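Local coordinates for uncharacterized protein (PDB 3EXC) that functions as a magnesium-dependent, single-strand-specific RNA endonuclease of the Cas2 family and takes part in CRISPR antiviral defence, at residues A[5-10]-A[31-36]. The protein carries 2 engineered substitutions. Sequence-based numbering, arbitrary orientation.
Sequences KLLVVY and ERIQRS. With NA (sodium ion), chain C; NA (sodium ion), chain B.
Y10 and S36 meet where the first strand of this ferredoxin-like fold comes level with the turn that follows strand 31-34. Y10 N donates to S36 O at 2.9 Å, nearly straight at 168°, and V9 CA brings a C-H to the same oxygen at 3.4 Å. With chi1 at 52°, CG of Y10 sits between its own backbone N and carbonyl carbon, which turns one ring face toward S36. S36 CB stands over that face in a CH-pi contact, 4.0 Å from the centroid, while S36 O lies above the same ring, offset toward its rim. At the far end of the ring, Y10 OH comes within 3.7 Å of R32 NH1. The R32 chain bends at chi3 (-73°), and NH1 makes weak bonds to the carbonyl oxygens of Q34 and R35. Nearer L7, strand 37-41 separates the segments, and here the contact is one between methyls, L7 CD2 to I33 CD1 at 4.2 Å. Y10 precedes D11, the predicted catalytic magnesium ligand. Y10 O binds one sodium ion at 2.8 Å and Q34 OE1 another; Q34 and Y10 of the second subunit, respectively, complete the pairings. The case illustrates how one main-chain bond and a CH-pi contact, joining strand to turn, probably help set the Y10 carbonyl where oxygens of two subunits share a metal.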
loop_
_atom_site.group_PDB
_atom_site.type_symbol
_atom_site.label_atom_id
_atom_site.label_comp_id
_atom_site.label_asym_id
_atom_site.label_seq_id
_atom_site.Cartn_x
_atom_site.Cartn_y
_atom_site.Cartn_z
ATOM N N LYS A 5 -3.887 -11.997 7.103
ATOM C CA LYS A 5 -3.646 -11.486 5.767
ATOM C C LYS A 5 -2.274 -10.865 5.594
ATOM O O LYS A 5 -1.539 -10.615 6.544
ATOM C CB LYS A 5 -4.657 -10.405 5.431
ATOM C CG LYS A 5 -5.996 -10.836 5.686
ATOM C CD LYS A 5 -6.738 -10.594 4.455
ATOM C CE LYS A 5 -6.957 -11.882 3.726
ATOM N NZ LYS A 5 -6.941 -11.449 2.341
ATOM N N LEU A 6 -1.935 -10.549 4.364
ATOM C CA LEU A 6 -0.851 -9.634 4.170
ATOM C C LEU A 6 -1.057 -8.825 2.987
ATOM O O LEU A 6 -1.814 -9.189 2.117
ATOM C CB LEU A 6 0.502 -10.339 4.141
ATOM C CG LEU A 6 0.777 -11.467 3.209
ATOM C CD1 LEU A 6 0.715 -10.931 1.848
ATOM C CD2 LEU A 6 2.187 -11.852 3.575
ATOM N N LEU A 7 -0.432 -7.658 3.012
ATOM C CA LEU A 7 -0.411 -6.706 1.916
ATOM C C LEU A 7 1.009 -6.614 1.429
ATOM O O LEU A 7 1.948 -6.580 2.255
ATOM C CB LEU A 7 -0.650 -5.296 2.403
ATOM C CG LEU A 7 -1.984 -5.019 2.982
ATOM C CD1 LEU A 7 -1.873 -3.560 3.514
ATOM C CD2 LEU A 7 -2.888 -5.111 1.780
ATOM N N VAL A 8 1.147 -6.536 0.119
ATOM C CA VAL A 8 2.414 -6.196 -0.462
ATOM C C VAL A 8 2.153 -4.919 -1.220
ATOM O O VAL A 8 1.304 -4.887 -2.119
ATOM C CB VAL A 8 2.819 -7.246 -1.467
ATOM C CG1 VAL A 8 4.149 -6.878 -2.082
ATOM C CG2 VAL A 8 2.933 -8.539 -0.721
ATOM N N VAL A 9 2.880 -3.880 -0.879
ATOM C CA VAL A 9 2.798 -2.614 -1.519
ATOM C C VAL A 9 4.172 -2.315 -2.112
ATOM O O VAL A 9 5.201 -2.331 -1.427
ATOM C CB VAL A 9 2.432 -1.533 -0.438
ATOM C CG1 VAL A 9 2.299 -0.139 -1.038
ATOM C CG2 VAL A 9 1.095 -1.912 0.204
ATOM N N TYR A 10 4.227 -1.939 -3.375
ATOM C CA TYR A 10 5.551 -1.691 -3.985
ATOM C C TYR A 10 5.715 -0.327 -4.742
ATOM O O TYR A 10 4.733 0.338 -5.221
ATOM C CB TYR A 10 5.986 -2.901 -4.833
ATOM C CG TYR A 10 4.975 -3.357 -5.846
ATOM C CD1 TYR A 10 3.985 -4.268 -5.507
ATOM C CD2 TYR A 10 4.999 -2.873 -7.172
ATOM C CE1 TYR A 10 3.005 -4.666 -6.464
ATOM C CE2 TYR A 10 4.045 -3.280 -8.127
ATOM C CZ TYR A 10 3.060 -4.187 -7.741
ATOM O OH TYR A 10 2.112 -4.617 -8.639
ATOM N N GLU A 31 -3.812 -11.272 -4.701
ATOM C CA GLU A 31 -4.753 -10.651 -5.602
ATOM C C GLU A 31 -4.504 -9.181 -5.707
ATOM O O GLU A 31 -4.324 -8.514 -4.678
ATOM C CB GLU A 31 -6.180 -10.927 -5.125
ATOM C CG GLU A 31 -6.620 -12.322 -5.640
ATOM C CD GLU A 31 -8.026 -12.673 -5.240
ATOM O OE1 GLU A 31 -8.855 -11.738 -5.002
ATOM O OE2 GLU A 31 -8.311 -13.890 -5.163
ATOM N N ARG A 32 -4.545 -8.654 -6.933
ATOM C CA ARG A 32 -4.315 -7.232 -7.074
ATOM C C ARG A 32 -5.451 -6.428 -6.477
ATOM O O ARG A 32 -6.582 -6.736 -6.701
ATOM C CB ARG A 32 -4.107 -6.837 -8.503
ATOM C CG ARG A 32 -3.688 -5.393 -8.578
ATOM C CD ARG A 32 -3.781 -4.872 -10.024
ATOM N NE ARG A 32 -2.727 -5.395 -10.896
ATOM C CZ ARG A 32 -1.477 -4.931 -11.009
ATOM N NH1 ARG A 32 -1.072 -3.903 -10.290
ATOM N NH2 ARG A 32 -0.639 -5.484 -11.882
ATOM N N ILE A 33 -5.151 -5.440 -5.650
ATOM C CA ILE A 33 -6.180 -4.514 -5.170
ATOM C C ILE A 33 -5.970 -3.103 -5.745
ATOM O O ILE A 33 -6.903 -2.328 -5.722
ATOM C CB ILE A 33 -6.218 -4.398 -3.629
ATOM C CG1 ILE A 33 -4.888 -3.943 -3.125
ATOM C CG2 ILE A 33 -6.557 -5.705 -3.022
ATOM C CD1 ILE A 33 -4.825 -3.527 -1.551
ATOM N N GLN A 34 -4.758 -2.743 -6.199
ATOM C CA GLN A 34 -4.512 -1.414 -6.821
ATOM C C GLN A 34 -3.350 -1.558 -7.700
ATOM O O GLN A 34 -2.678 -2.560 -7.636
ATOM C CB GLN A 34 -3.927 -0.449 -5.814
ATOM C CG GLN A 34 -4.829 0.105 -4.928
ATOM C CD GLN A 34 -4.252 1.256 -4.180
ATOM O OE1 GLN A 34 -3.241 1.860 -4.588
ATOM N NE2 GLN A 34 -4.985 1.681 -3.143
ATOM N N ARG A 35 -3.002 -0.499 -8.405
ATOM C CA ARG A 35 -1.851 -0.546 -9.302
ATOM C C ARG A 35 -0.534 -1.069 -8.669
ATOM O O ARG A 35 0.302 -1.716 -9.338
ATOM C CB ARG A 35 -1.619 0.817 -9.943
ATOM C CG ARG A 35 -0.209 1.101 -10.244
ATOM C CD ARG A 35 -0.024 2.520 -10.737
ATOM N NE ARG A 35 1.399 2.802 -10.663
ATOM C CZ ARG A 35 2.239 2.609 -11.666
ATOM N NH1 ARG A 35 1.794 2.160 -12.827
ATOM N NH2 ARG A 35 3.525 2.866 -11.506
ATOM N N SER A 36 -0.289 -0.777 -7.407
ATOM C CA SER A 36 0.987 -1.325 -6.886
ATOM C C SER A 36 0.787 -1.988 -5.518
ATOM O O SER A 36 1.576 -1.770 -4.621
ATOM C CB SER A 36 2.061 -0.221 -6.859
ATOM O OG SER A 36 2.522 0.066 -8.183
HETATM NA NA NA C . -0.892 1.886 -5.719
HETATM NA NA NA B . 3.840 2.658 -3.905
HETATM O O HOH W 1 5.355 0.999 -8.595
HETATM O O HOH W 2 1.160 1.800 -3.793
HETATM O O HOH W 3 0.546 3.527 -7.346
HETATM O O HOH W 4 3.724 3.055 -6.595
#